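Local coordinates for lysine-sensitive aspartokinase 3 (PDB 2J0W), which catalyses the ATP-dependent phosphorylation of L-aspartate to 4-phospho-L-aspartate, the first step towards lysine, and is subject to feedback inhibition by lysine, at residues A73-L78 / V83-I88; L125-L130 / A137-V142; I226-P231 / K442-L447; A248-T253 / G421-N426. One frame throughout, in Å; residues are numbered along the deposited sequence.

Contact 1. Residues A73-L78 / V83-I88; sequences AILERL and VIREEI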
# COMPACT_ATOMS: atom_id res chain seq x y z
N ALA A 73 -26.56 -41.91 -14.03
CA ALA A 73 -26.36 -41.74 -15.46
C ALA A 73 -25.12 -42.53 -15.84
O ALA A 73 -25.05 -43.15 -16.91
CB ALA A 73 -26.16 -40.28 -15.80
N ILE A 74 -24.13 -42.50 -14.94
CA ILE A 74 -22.86 -43.19 -15.12
C ILE A 74 -22.97 -44.67 -14.76
O ILE A 74 -22.48 -45.53 -15.48
CB ILE A 74 -21.80 -42.59 -14.22
CG1 ILE A 74 -21.54 -41.14 -14.61
CG2 ILE A 74 -20.54 -43.44 -14.27
CD1 ILE A 74 -20.86 -40.36 -13.52
N LEU A 75 -23.58 -44.92 -13.62
CA LEU A 75 -23.78 -46.26 -13.08
C LEU A 75 -24.47 -47.21 -14.06
O LEU A 75 -23.98 -48.30 -14.32
CB LEU A 75 -24.62 -46.14 -11.80
CG LEU A 75 -24.66 -47.34 -10.86
CD1 LEU A 75 -23.27 -47.58 -10.28
CD2 LEU A 75 -25.67 -47.07 -9.75
N GLU A 76 -25.60 -46.76 -14.60
CA GLU A 76 -26.40 -47.52 -15.55
C GLU A 76 -25.70 -47.81 -16.88
O GLU A 76 -26.32 -48.39 -17.77
CB GLU A 76 -27.71 -46.79 -15.85
CG GLU A 76 -28.63 -46.62 -14.65
CD GLU A 76 -29.81 -45.70 -14.94
OE1 GLU A 76 -30.66 -45.57 -14.04
OE2 GLU A 76 -29.89 -45.12 -16.05
N ARG A 77 -24.44 -47.42 -17.02
CA ARG A 77 -23.71 -47.66 -18.27
C ARG A 77 -22.56 -48.65 -18.07
O ARG A 77 -21.91 -49.08 -19.02
CB ARG A 77 -23.16 -46.35 -18.82
CG ARG A 77 -24.20 -45.29 -19.09
CD ARG A 77 -24.57 -45.24 -20.56
NE ARG A 77 -23.40 -44.97 -21.38
CZ ARG A 77 -23.44 -44.63 -22.66
NH1 ARG A 77 -24.60 -44.51 -23.29
NH2 ARG A 77 -22.31 -44.40 -23.32
N LEU A 78 -22.30 -48.97 -16.81
CA LEU A 78 -21.24 -49.90 -16.47
C LEU A 78 -21.62 -51.32 -16.87
O LEU A 78 -22.79 -51.60 -17.16
CB LEU A 78 -21.00 -49.88 -14.96
CG LEU A 78 -20.57 -48.56 -14.35
CD1 LEU A 78 -21.19 -48.44 -12.98
CD2 LEU A 78 -19.05 -48.48 -14.31
N VAL A 83 -22.03 -54.09 -7.68
CA VAL A 83 -21.20 -53.79 -6.54
C VAL A 83 -21.23 -52.31 -6.11
O VAL A 83 -21.67 -51.99 -5.01
CB VAL A 83 -19.76 -54.27 -6.79
CG1 VAL A 83 -19.10 -53.42 -7.87
CG2 VAL A 83 -18.98 -54.25 -5.49
N ILE A 84 -20.78 -51.41 -6.99
CA ILE A 84 -20.75 -50.00 -6.64
C ILE A 84 -22.10 -49.40 -6.32
O ILE A 84 -22.19 -48.34 -5.70
CB ILE A 84 -20.08 -49.17 -7.74
CG1 ILE A 84 -20.70 -49.53 -9.09
CG2 ILE A 84 -18.59 -49.43 -7.75
CD1 ILE A 84 -19.96 -48.95 -10.25
N ARG A 85 -23.16 -50.07 -6.74
CA ARG A 85 -24.50 -49.57 -6.47
C ARG A 85 -24.71 -49.59 -4.95
O ARG A 85 -25.24 -48.63 -4.39
CB ARG A 85 -25.54 -50.45 -7.17
CG ARG A 85 -26.95 -49.89 -7.15
CD ARG A 85 -27.89 -50.87 -7.82
NE ARG A 85 -27.58 -51.05 -9.23
CZ ARG A 85 -27.90 -52.13 -9.94
NH1 ARG A 85 -28.55 -53.13 -9.36
NH2 ARG A 85 -27.59 -52.20 -11.23
N GLU A 86 -24.27 -50.66 -4.30
CA GLU A 86 -24.39 -50.81 -2.85
C GLU A 86 -23.79 -49.59 -2.18
O GLU A 86 -24.41 -48.94 -1.34
CB GLU A 86 -23.60 -52.03 -2.37
CG GLU A 86 -24.35 -53.33 -2.36
CD GLU A 86 -23.48 -54.49 -1.88
OE1 GLU A 86 -22.56 -54.24 -1.07
OE2 GLU A 86 -23.73 -55.64 -2.30
N GLU A 87 -22.54 -49.33 -2.56
CA GLU A 87 -21.74 -48.24 -2.03
C GLU A 87 -22.37 -46.89 -2.31
O GLU A 87 -22.57 -46.10 -1.39
CB GLU A 87 -20.35 -48.32 -2.64
CG GLU A 87 -19.67 -49.65 -2.34
CD GLU A 87 -18.40 -49.89 -3.16
OE1 GLU A 87 -18.01 -48.99 -3.94
OE2 GLU A 87 -17.80 -50.97 -3.02
N ILE A 88 -22.66 -46.63 -3.58
CA ILE A 88 -23.27 -45.37 -3.94
C ILE A 88 -24.50 -45.16 -3.05
O ILE A 88 -24.71 -44.07 -2.53
CB ILE A 88 -23.73 -45.34 -5.41
CG1 ILE A 88 -22.54 -45.58 -6.35
CG2 ILE A 88 -24.35 -43.98 -5.73
CD1 ILE A 88 -21.39 -44.61 -6.18

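Contact 2. Residues L125-L130 / A137-V142; sequences LFVEIL and AQWFDV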
# COMPACT_ATOMS: atom_id res chain seq x y z
N LEU A 125 -16.44 -44.46 -9.19
CA LEU A 125 -16.92 -44.81 -10.50
C LEU A 125 -15.78 -44.87 -11.49
O LEU A 125 -15.68 -45.81 -12.29
CB LEU A 125 -17.98 -43.81 -10.96
CG LEU A 125 -19.23 -43.72 -10.07
CD1 LEU A 125 -20.21 -42.72 -10.65
CD2 LEU A 125 -19.88 -45.10 -9.94
N PHE A 126 -14.90 -43.88 -11.45
CA PHE A 126 -13.80 -43.88 -12.40
C PHE A 126 -13.02 -45.20 -12.35
O PHE A 126 -12.71 -45.76 -13.41
CB PHE A 126 -12.86 -42.71 -12.15
CG PHE A 126 -11.98 -42.38 -13.33
CD1 PHE A 126 -12.53 -41.82 -14.48
CD2 PHE A 126 -10.62 -42.66 -13.31
CE1 PHE A 126 -11.74 -41.55 -15.59
CE2 PHE A 126 -9.82 -42.39 -14.41
CZ PHE A 126 -10.38 -41.84 -15.56
N VAL A 127 -12.71 -45.70 -11.16
CA VAL A 127 -11.96 -46.95 -11.08
C VAL A 127 -12.71 -48.03 -11.84
O VAL A 127 -12.10 -48.85 -12.54
CB VAL A 127 -11.72 -47.43 -9.63
CG1 VAL A 127 -11.06 -46.34 -8.84
CG2 VAL A 127 -13.02 -47.86 -8.98
N GLU A 128 -14.03 -48.01 -11.73
CA GLU A 128 -14.88 -48.98 -12.41
C GLU A 128 -14.81 -48.80 -13.91
O GLU A 128 -14.83 -49.78 -14.66
CB GLU A 128 -16.32 -48.85 -11.93
CG GLU A 128 -16.53 -49.42 -10.55
CD GLU A 128 -15.88 -50.79 -10.39
OE1 GLU A 128 -16.26 -51.72 -11.13
OE2 GLU A 128 -14.99 -50.92 -9.53
N ILE A 129 -14.73 -47.55 -14.36
CA ILE A 129 -14.63 -47.31 -15.79
C ILE A 129 -13.28 -47.80 -16.30
O ILE A 129 -13.14 -48.17 -17.46
CB ILE A 129 -14.80 -45.82 -16.11
CG1 ILE A 129 -16.29 -45.52 -16.28
CG2 ILE A 129 -14.05 -45.46 -17.36
CD1 ILE A 129 -16.56 -44.16 -16.88
N LEU A 130 -12.28 -47.82 -15.41
CA LEU A 130 -10.95 -48.27 -15.79
C LEU A 130 -10.81 -49.78 -15.77
O LEU A 130 -10.10 -50.35 -16.60
CB LEU A 130 -9.89 -47.64 -14.87
CG LEU A 130 -9.68 -46.14 -15.03
CD1 LEU A 130 -8.47 -45.71 -14.23
CD2 LEU A 130 -9.48 -45.79 -16.49
N ALA A 137 -6.42 -50.87 -11.61
CA ALA A 137 -6.67 -49.53 -11.08
C ALA A 137 -7.32 -49.62 -9.72
O ALA A 137 -8.41 -50.18 -9.60
CB ALA A 137 -7.57 -48.74 -12.04
N GLN A 138 -6.66 -49.10 -8.70
CA GLN A 138 -7.25 -49.15 -7.37
C GLN A 138 -7.64 -47.78 -6.80
O GLN A 138 -7.02 -46.75 -7.10
CB GLN A 138 -6.32 -49.90 -6.41
CG GLN A 138 -4.87 -49.42 -6.44
CD GLN A 138 -3.97 -50.28 -5.59
OE1 GLN A 138 -4.26 -50.51 -4.40
NE2 GLN A 138 -2.86 -50.76 -6.18
N TRP A 139 -8.68 -47.80 -5.98
CA TRP A 139 -9.22 -46.61 -5.34
C TRP A 139 -8.43 -46.34 -4.08
O TRP A 139 -8.04 -47.28 -3.37
CB TRP A 139 -10.70 -46.86 -5.01
CG TRP A 139 -11.43 -45.70 -4.44
CD1 TRP A 139 -12.06 -44.70 -5.14
CD2 TRP A 139 -11.64 -45.41 -3.06
NE1 TRP A 139 -12.64 -43.81 -4.27
CE2 TRP A 139 -12.40 -44.22 -2.98
CE3 TRP A 139 -11.26 -46.05 -1.86
CZ2 TRP A 139 -12.78 -43.65 -1.76
CZ3 TRP A 139 -11.64 -45.48 -0.64
CH2 TRP A 139 -12.39 -44.29 -0.61
N PHE A 140 -8.17 -45.06 -3.79
CA PHE A 140 -7.43 -44.68 -2.60
C PHE A 140 -8.03 -43.44 -1.95
O PHE A 140 -8.39 -42.49 -2.64
CB PHE A 140 -5.97 -44.39 -2.95
CG PHE A 140 -5.11 -44.16 -1.75
CD1 PHE A 140 -4.74 -45.22 -0.92
CD2 PHE A 140 -4.67 -42.88 -1.43
CE1 PHE A 140 -3.95 -45.00 0.22
CE2 PHE A 140 -3.88 -42.65 -0.29
CZ PHE A 140 -3.52 -43.72 0.53
N ASP A 141 -8.13 -43.45 -0.62
CA ASP A 141 -8.71 -42.34 0.15
C ASP A 141 -7.65 -41.30 0.57
O ASP A 141 -7.00 -41.47 1.61
CB ASP A 141 -9.40 -42.91 1.39
CG ASP A 141 -10.17 -41.86 2.17
OD1 ASP A 141 -9.79 -40.66 2.17
OD2 ASP A 141 -11.17 -42.24 2.82
N VAL A 142 -7.49 -40.21 -0.20
CA VAL A 142 -6.48 -39.22 0.15
C VAL A 142 -6.48 -38.85 1.60
O VAL A 142 -5.45 -38.50 2.15
CB VAL A 142 -6.62 -37.88 -0.59
CG1 VAL A 142 -5.82 -37.90 -1.87
CG2 VAL A 142 -8.07 -37.56 -0.83

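Contact 3. Residues I226-P231 / K442-L447; sequences IYTTDP and KLHSNL. With ADP (adenosine-5'-diphosphate), chain D.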
# COMPACT_ATOMS: atom_id res chain seq x y z
N ILE A 226 -3.79 -22.18 -20.84
CA ILE A 226 -4.00 -20.92 -20.12
C ILE A 226 -4.02 -19.80 -21.18
O ILE A 226 -3.08 -19.66 -21.97
CB ILE A 226 -2.83 -20.67 -19.11
CG1 ILE A 226 -2.72 -21.85 -18.13
CG2 ILE A 226 -3.05 -19.38 -18.34
CD1 ILE A 226 -1.51 -21.76 -17.21
N TYR A 227 -5.07 -18.99 -21.19
CA TYR A 227 -5.18 -17.92 -22.17
C TYR A 227 -4.75 -16.57 -21.63
O TYR A 227 -4.43 -16.44 -20.46
CB TYR A 227 -6.61 -17.82 -22.68
CG TYR A 227 -6.99 -18.94 -23.61
CD1 TYR A 227 -6.72 -20.26 -23.27
CD2 TYR A 227 -7.59 -18.69 -24.84
CE1 TYR A 227 -7.04 -21.30 -24.12
CE2 TYR A 227 -7.91 -19.73 -25.70
CZ TYR A 227 -7.63 -21.03 -25.33
OH TYR A 227 -7.93 -22.08 -26.17
N THR A 228 -4.75 -15.56 -22.50
CA THR A 228 -4.37 -14.21 -22.10
C THR A 228 -5.46 -13.55 -21.26
O THR A 228 -5.36 -12.38 -20.89
CB THR A 228 -4.09 -13.32 -23.32
OG1 THR A 228 -5.26 -13.27 -24.15
CG2 THR A 228 -2.90 -13.87 -24.11
N THR A 229 -6.50 -14.31 -20.97
CA THR A 229 -7.60 -13.83 -20.15
C THR A 229 -8.75 -14.81 -20.29
O THR A 229 -8.79 -15.58 -21.25
CB THR A 229 -8.05 -12.42 -20.56
OG1 THR A 229 -8.77 -11.82 -19.48
CG2 THR A 229 -8.94 -12.48 -21.76
N ASP A 230 -9.67 -14.79 -19.34
CA ASP A 230 -10.81 -15.69 -19.36
C ASP A 230 -11.49 -15.66 -20.73
O ASP A 230 -12.03 -14.63 -21.16
CB ASP A 230 -11.81 -15.29 -18.27
CG ASP A 230 -12.84 -16.38 -17.99
OD1 ASP A 230 -13.39 -16.94 -18.96
OD2 ASP A 230 -13.10 -16.66 -16.80
N PRO A 231 -11.48 -16.80 -21.44
CA PRO A 231 -12.11 -16.91 -22.77
C PRO A 231 -13.58 -16.58 -22.69
O PRO A 231 -14.19 -16.21 -23.68
CB PRO A 231 -11.86 -18.37 -23.14
CG PRO A 231 -10.54 -18.63 -22.52
CD PRO A 231 -10.75 -18.04 -21.14
N LYS A 442 -11.77 -3.94 -23.34
CA LYS A 442 -11.09 -2.78 -23.87
C LYS A 442 -9.57 -2.91 -23.79
O LYS A 442 -8.89 -2.65 -24.77
CB LYS A 442 -11.55 -1.51 -23.17
CG LYS A 442 -12.92 -1.03 -23.63
CD LYS A 442 -12.95 -0.77 -25.13
CE LYS A 442 -14.34 -0.34 -25.59
NZ LYS A 442 -14.86 0.81 -24.78
N LEU A 443 -9.05 -3.32 -22.63
CA LEU A 443 -7.60 -3.48 -22.46
C LEU A 443 -7.02 -4.50 -23.40
O LEU A 443 -6.18 -4.20 -24.25
CB LEU A 443 -7.28 -3.92 -21.03
CG LEU A 443 -7.56 -2.98 -19.87
CD1 LEU A 443 -7.13 -3.68 -18.60
CD2 LEU A 443 -6.80 -1.67 -20.03
N HIS A 444 -7.47 -5.74 -23.23
CA HIS A 444 -7.04 -6.88 -24.02
C HIS A 444 -6.93 -6.52 -25.50
O HIS A 444 -5.95 -6.86 -26.17
CB HIS A 444 -8.05 -8.03 -23.84
CG HIS A 444 -7.56 -9.35 -24.33
ND1 HIS A 444 -7.83 -9.82 -25.59
CD2 HIS A 444 -6.77 -10.28 -23.74
CE1 HIS A 444 -7.23 -10.99 -25.76
NE2 HIS A 444 -6.58 -11.28 -24.65
N SER A 445 -7.95 -5.82 -25.97
CA SER A 445 -8.05 -5.39 -27.36
C SER A 445 -6.80 -4.65 -27.84
O SER A 445 -6.03 -5.21 -28.63
CB SER A 445 -9.30 -4.51 -27.55
OG SER A 445 -9.45 -4.14 -28.90
N ASN A 446 -6.59 -3.42 -27.38
CA ASN A 446 -5.42 -2.67 -27.80
C ASN A 446 -4.23 -3.17 -26.99
O ASN A 446 -3.37 -2.39 -26.59
CB ASN A 446 -5.62 -1.15 -27.58
CG ASN A 446 -5.34 -0.74 -26.16
OD1 ASN A 446 -5.99 -1.22 -25.24
ND2 ASN A 446 -4.35 0.14 -25.95
N LEU A 447 -4.17 -4.48 -26.73
CA LEU A 447 -3.06 -5.04 -25.95
C LEU A 447 -2.55 -6.41 -26.40
O LEU A 447 -1.35 -6.72 -26.27
CB LEU A 447 -3.46 -5.08 -24.47
CG LEU A 447 -2.35 -4.64 -23.51
CD1 LEU A 447 -2.87 -4.42 -22.09
CD2 LEU A 447 -1.26 -5.70 -23.54
PB ADP D . -11.92 -27.39 -13.59
O1B ADP D . -11.28 -28.11 -14.72
O2B ADP D . -13.05 -28.19 -12.98
O3B ADP D . -10.89 -26.98 -12.50
PA ADP D . -12.81 -24.63 -13.70
O1A ADP D . -14.15 -24.13 -14.11
O2A ADP D . -12.52 -24.61 -12.24
O3A ADP D . -12.59 -26.09 -14.23
O5' ADP D . -11.83 -23.67 -14.55
C5' ADP D . -11.62 -23.62 -16.00
C4' ADP D . -12.10 -22.26 -16.47
O4' ADP D . -11.47 -21.08 -15.89
C3' ADP D . -12.07 -21.95 -17.94
O3' ADP D . -13.09 -22.81 -18.49
C2' ADP D . -12.38 -20.47 -17.93
O2' ADP D . -13.77 -20.23 -17.83
C1' ADP D . -11.67 -19.95 -16.72
N9 ADP D . -10.43 -19.09 -16.98
C8 ADP D . -10.28 -17.89 -16.37
N7 ADP D . -9.18 -17.24 -16.68
C5 ADP D . -8.56 -18.06 -17.54
C6 ADP D . -7.31 -17.90 -18.23
N6 ADP D . -6.53 -16.89 -18.11
N1 ADP D . -6.97 -18.98 -19.08
C2 ADP D . -7.79 -20.11 -19.24
N3 ADP D . -8.97 -20.25 -18.58
C4 ADP D . -9.31 -19.23 -17.76

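Contact 4. Residues A248-T253 / G421-N426; sequences AAEMAT and GASSHN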
# COMPACT_ATOMS: atom_id res chain seq x y z
N ALA A 248 2.26 -16.95 -13.89
CA ALA A 248 0.99 -17.66 -13.71
C ALA A 248 0.51 -17.63 -12.28
O ALA A 248 -0.68 -17.45 -12.02
CB ALA A 248 1.17 -19.10 -14.15
N ALA A 249 1.45 -17.82 -11.36
CA ALA A 249 1.16 -17.81 -9.94
C ALA A 249 0.32 -16.58 -9.65
O ALA A 249 -0.71 -16.65 -8.97
CB ALA A 249 2.45 -17.75 -9.15
N GLU A 250 0.76 -15.45 -10.20
CA GLU A 250 0.06 -14.19 -10.01
C GLU A 250 -1.23 -14.11 -10.81
O GLU A 250 -2.17 -13.40 -10.42
CB GLU A 250 0.98 -13.01 -10.34
CG GLU A 250 1.87 -12.58 -9.16
CD GLU A 250 2.62 -11.28 -9.40
OE1 GLU A 250 2.07 -10.37 -10.07
OE2 GLU A 250 3.77 -11.14 -8.91
N MET A 251 -1.30 -14.84 -11.92
CA MET A 251 -2.50 -14.87 -12.75
C MET A 251 -3.60 -15.55 -11.95
O MET A 251 -4.72 -15.05 -11.86
CB MET A 251 -2.29 -15.68 -14.04
CG MET A 251 -1.54 -14.94 -15.14
SD MET A 251 -1.65 -15.82 -16.71
CE MET A 251 -3.35 -15.38 -17.24
N ALA A 252 -3.26 -16.69 -11.36
CA ALA A 252 -4.23 -17.43 -10.57
C ALA A 252 -4.68 -16.56 -9.40
O ALA A 252 -5.87 -16.34 -9.19
CB ALA A 252 -3.63 -18.74 -10.07
N THR A 253 -3.70 -16.04 -8.67
CA THR A 253 -3.97 -15.22 -7.51
C THR A 253 -4.92 -14.07 -7.77
O THR A 253 -5.73 -13.72 -6.92
CB THR A 253 -2.68 -14.67 -6.91
OG1 THR A 253 -1.82 -15.76 -6.54
CG2 THR A 253 -2.98 -13.84 -5.66
N GLY A 421 3.82 -1.31 -8.11
CA GLY A 421 5.19 -1.00 -7.72
C GLY A 421 5.84 -2.03 -6.83
O GLY A 421 7.06 -2.06 -6.70
N ALA A 422 5.03 -2.88 -6.22
CA ALA A 422 5.54 -3.90 -5.33
C ALA A 422 6.05 -5.12 -6.07
O ALA A 422 6.84 -5.89 -5.53
CB ALA A 422 4.47 -4.29 -4.34
N SER A 423 5.59 -5.31 -7.30
CA SER A 423 6.03 -6.45 -8.09
C SER A 423 6.27 -6.07 -9.55
O SER A 423 5.48 -5.36 -10.17
CB SER A 423 5.00 -7.58 -8.00
OG SER A 423 5.40 -8.68 -8.79
N SER A 424 7.39 -6.54 -10.07
CA SER A 424 7.71 -6.24 -11.45
C SER A 424 6.91 -7.12 -12.40
O SER A 424 7.20 -7.18 -13.60
CB SER A 424 9.20 -6.42 -11.70
OG SER A 424 9.64 -7.73 -11.35
N HIS A 425 5.91 -7.82 -11.86
CA HIS A 425 5.09 -8.71 -12.68
C HIS A 425 3.66 -8.23 -12.85
O HIS A 425 3.00 -8.62 -13.82
CB HIS A 425 5.05 -10.12 -12.09
CG HIS A 425 6.27 -10.93 -12.38
ND1 HIS A 425 6.61 -11.36 -13.64
CD2 HIS A 425 7.22 -11.44 -11.55
CE1 HIS A 425 7.70 -12.10 -13.58
NE2 HIS A 425 8.09 -12.17 -12.32
N ASN A 426 3.16 -7.40 -11.95
CA ASN A 426 1.77 -6.97 -12.08
C ASN A 426 1.41 -5.53 -11.72
O ASN A 426 2.13 -4.84 -11.00
CB ASN A 426 0.88 -7.86 -11.23
CG ASN A 426 0.82 -7.39 -9.79
OD1 ASN A 426 0.33 -6.29 -9.51
ND2 ASN A 426 1.32 -8.21 -8.87

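Contact 1. Residues A73-L78 / V83-I88
L75 and I84 carry the apolar heart of this contact. Their side chains slide past each other in opposite directions, and CD1 of L75 settles against CG1 of I84 at 3.4 Å, with CD1 of I84 3.6 Å from the same L75 CD1. With CG anti to the backbone N (chi1 -164°), L75 sends its two methyls across to the facing helix. I84 answers with CG1 in the crowded position between its backbone N and carbonyl carbon (chi1 49°), and its CD1 faces both leucines. L78 comes from further along the chain and meets I84 end to end; the separation modelled for their CD1 methyls is too short to be trusted, but CG of L78 stands 4.2 Å from CD1 of I84. Such a cluster is what closes a helical hairpin: helix 57-75 runs out, a type I turn from L75 to L78 breaks it, and helix 82-102 begins after a short loop. The turn is held by the backbone bond from L78 N to L75 O (3.1 Å). Replacing L78 by an alanine removes the methyls that cover the end of I84 and would probably open a gap beside E128 of helix 108-131, on which both residues also pack. A different kind of contact is made at the exposed R85, where CD2 of L75 touches the aliphatic CG of R85 at 4.0 Å, the two chains crossing at about a right angle. The arginine chain bends at chi3, and its guanidinium has the same L75 methyl near its plane, at the edge.

Contact 2. Residues L125-L130 / A137-V142
Helix segment 125-130 and strand segment 137-139 run almost antiparallel, their directions 166° apart and their axes approaching to 8.0 Å, with V127 and A137 the nearest pair at 5.9 Å between CA atoms. Two small apolar meetings fill the space between them. In the first, CB and CD1 of L130 both rest on the A137 methyl, CB of L130 3.8 Å from CB of A137. In the second, V127 offers a single branch. Its CG1 is anti to the carbonyl carbon (chi1 -55°), which aims it at the strand, where CG1 of V127 rests 3.9 Å from CB of W139 and 4.2 Å from CD1 of the same indole. The methyl is therefore near the ring plane, at its edge, and does not lie over a face. One face of the indole instead takes the backbone N of D141, 4.0 Å above the plane of the W139 ring and offset toward the rim. Helix 108-131 thus lies on the outermost strand of the parallel part of the amino acid kinase sheet, and V127 also touches I180 on the adjoining strand 178-182, while L130 packs on A24 of helix 17-27. Nothing polar passes between the two segments. The indole NE1 turns back to bond with T123 of the same long helix, and Q138 finds E176. The contact itself therefore depends on the fit of aliphatic surfaces; backbone bonds of Q138 to L178 and I180 anchor the strand, and the side-chain bonds probably add to its hold.

Contact 3. Residues I226-P231 / K442-L447
T228 and H444 form the tight part of this contact. OG1 of T228 meets the imidazole at its edge, near the ring plane, in a very short hydrogen bond to NE2 of H444, 2.4 Å as modelled, in which either atom could be the donor. K238 N holds T228 OG1 in place, while the bonds at NE2 and ND1 of H444, to T228 and E449, limit the turning of the ring. Beside them, CG2 of T229 touches CD2 of H444 obliquely at 3.7 Å, and the hydroxyl of T229 is taken by L302 O. The rest is looser: H444 alone of segment 442-447 touches the loop, and N446 is exposed. On its other side the same loop holds ADP. Y227 N donates to N1 of the adenine at 2.8 Å in an almost straight bond (165°), ADP N6 returns one to Y227 O at 3.2 Å, and O2' of the ribose gives a weak bond to OD1 of D230. P231 CG lies 3.6 Å above one face of the Y227 ring. Backbone recognition of the adenine's Watson-Crick edge thus marks the nucleotide pocket of this amino acid kinase domain, here backed by a helix of the ACT region.

Contact 4. Residues A248-T253 / G421-N426
The carboxylate of E250 stands at 89° to the imidazole plane of H425 and at 74° to the amide of N426, and the E250 side chain crosses both at about a right angle. Each of its oxygens has its own partner. OE1 of E250 takes ND2 of N426 at 2.6 Å, and the donor comes from above the carboxylate, 55° out of its plane, although the oxygen lies close to the plane of the amide. OE2 of E250 receives OG of S423 at 3.0 Å through its syn lone pair, on the side of the other oxygen. H425 joins by its CB, 3.6 Å from OE2 of E250, while its ring nitrogen ND1 is bonded to G393 O. OG of S423 is anti to its backbone N (chi1 179°) and also accepts from the N of H425 at 3.2 Å, forming an ST turn. N426 ND2 has a second partner in S345 of the second subunit. Two donors to one buried carboxylate may favour its charged form, although E346 of the second subunit, which packs on E250, could work against it. An alanine at E250 would probably leave S423 OG and N426 ND2 without their shared acceptor on helix 245-253, and so cost the link between helix and loop. M251 of that helix touches ADP. The contact is thus a kinase-to-ACT junction at the dimer interface, beside S345 and E346 of the second subunit, positions that bind the inhibitor lysine in another structure of this enzyme.

Overall arrangement
Followed from the N terminus, the chain first closes contact 1, a hairpin of only four intervening residues, and then, as helix 82-102 leads into helix 108-131, contact 2, which joins that helix to the strand after it. These two local closures touch, I84 and L78 packing on E128, and build one outer end of the kinase domain. Contacts 3 and 4 are long-range. Contact 3 joins 226-231 to 442-447 across 210 residues, and contact 4, 248-253 with 421-426, is nested inside that loop. They too touch, at I226, Y227 and M251, beside the nucleotide, with centres 16 Å apart, and both fasten the kinase domain to its ACT region.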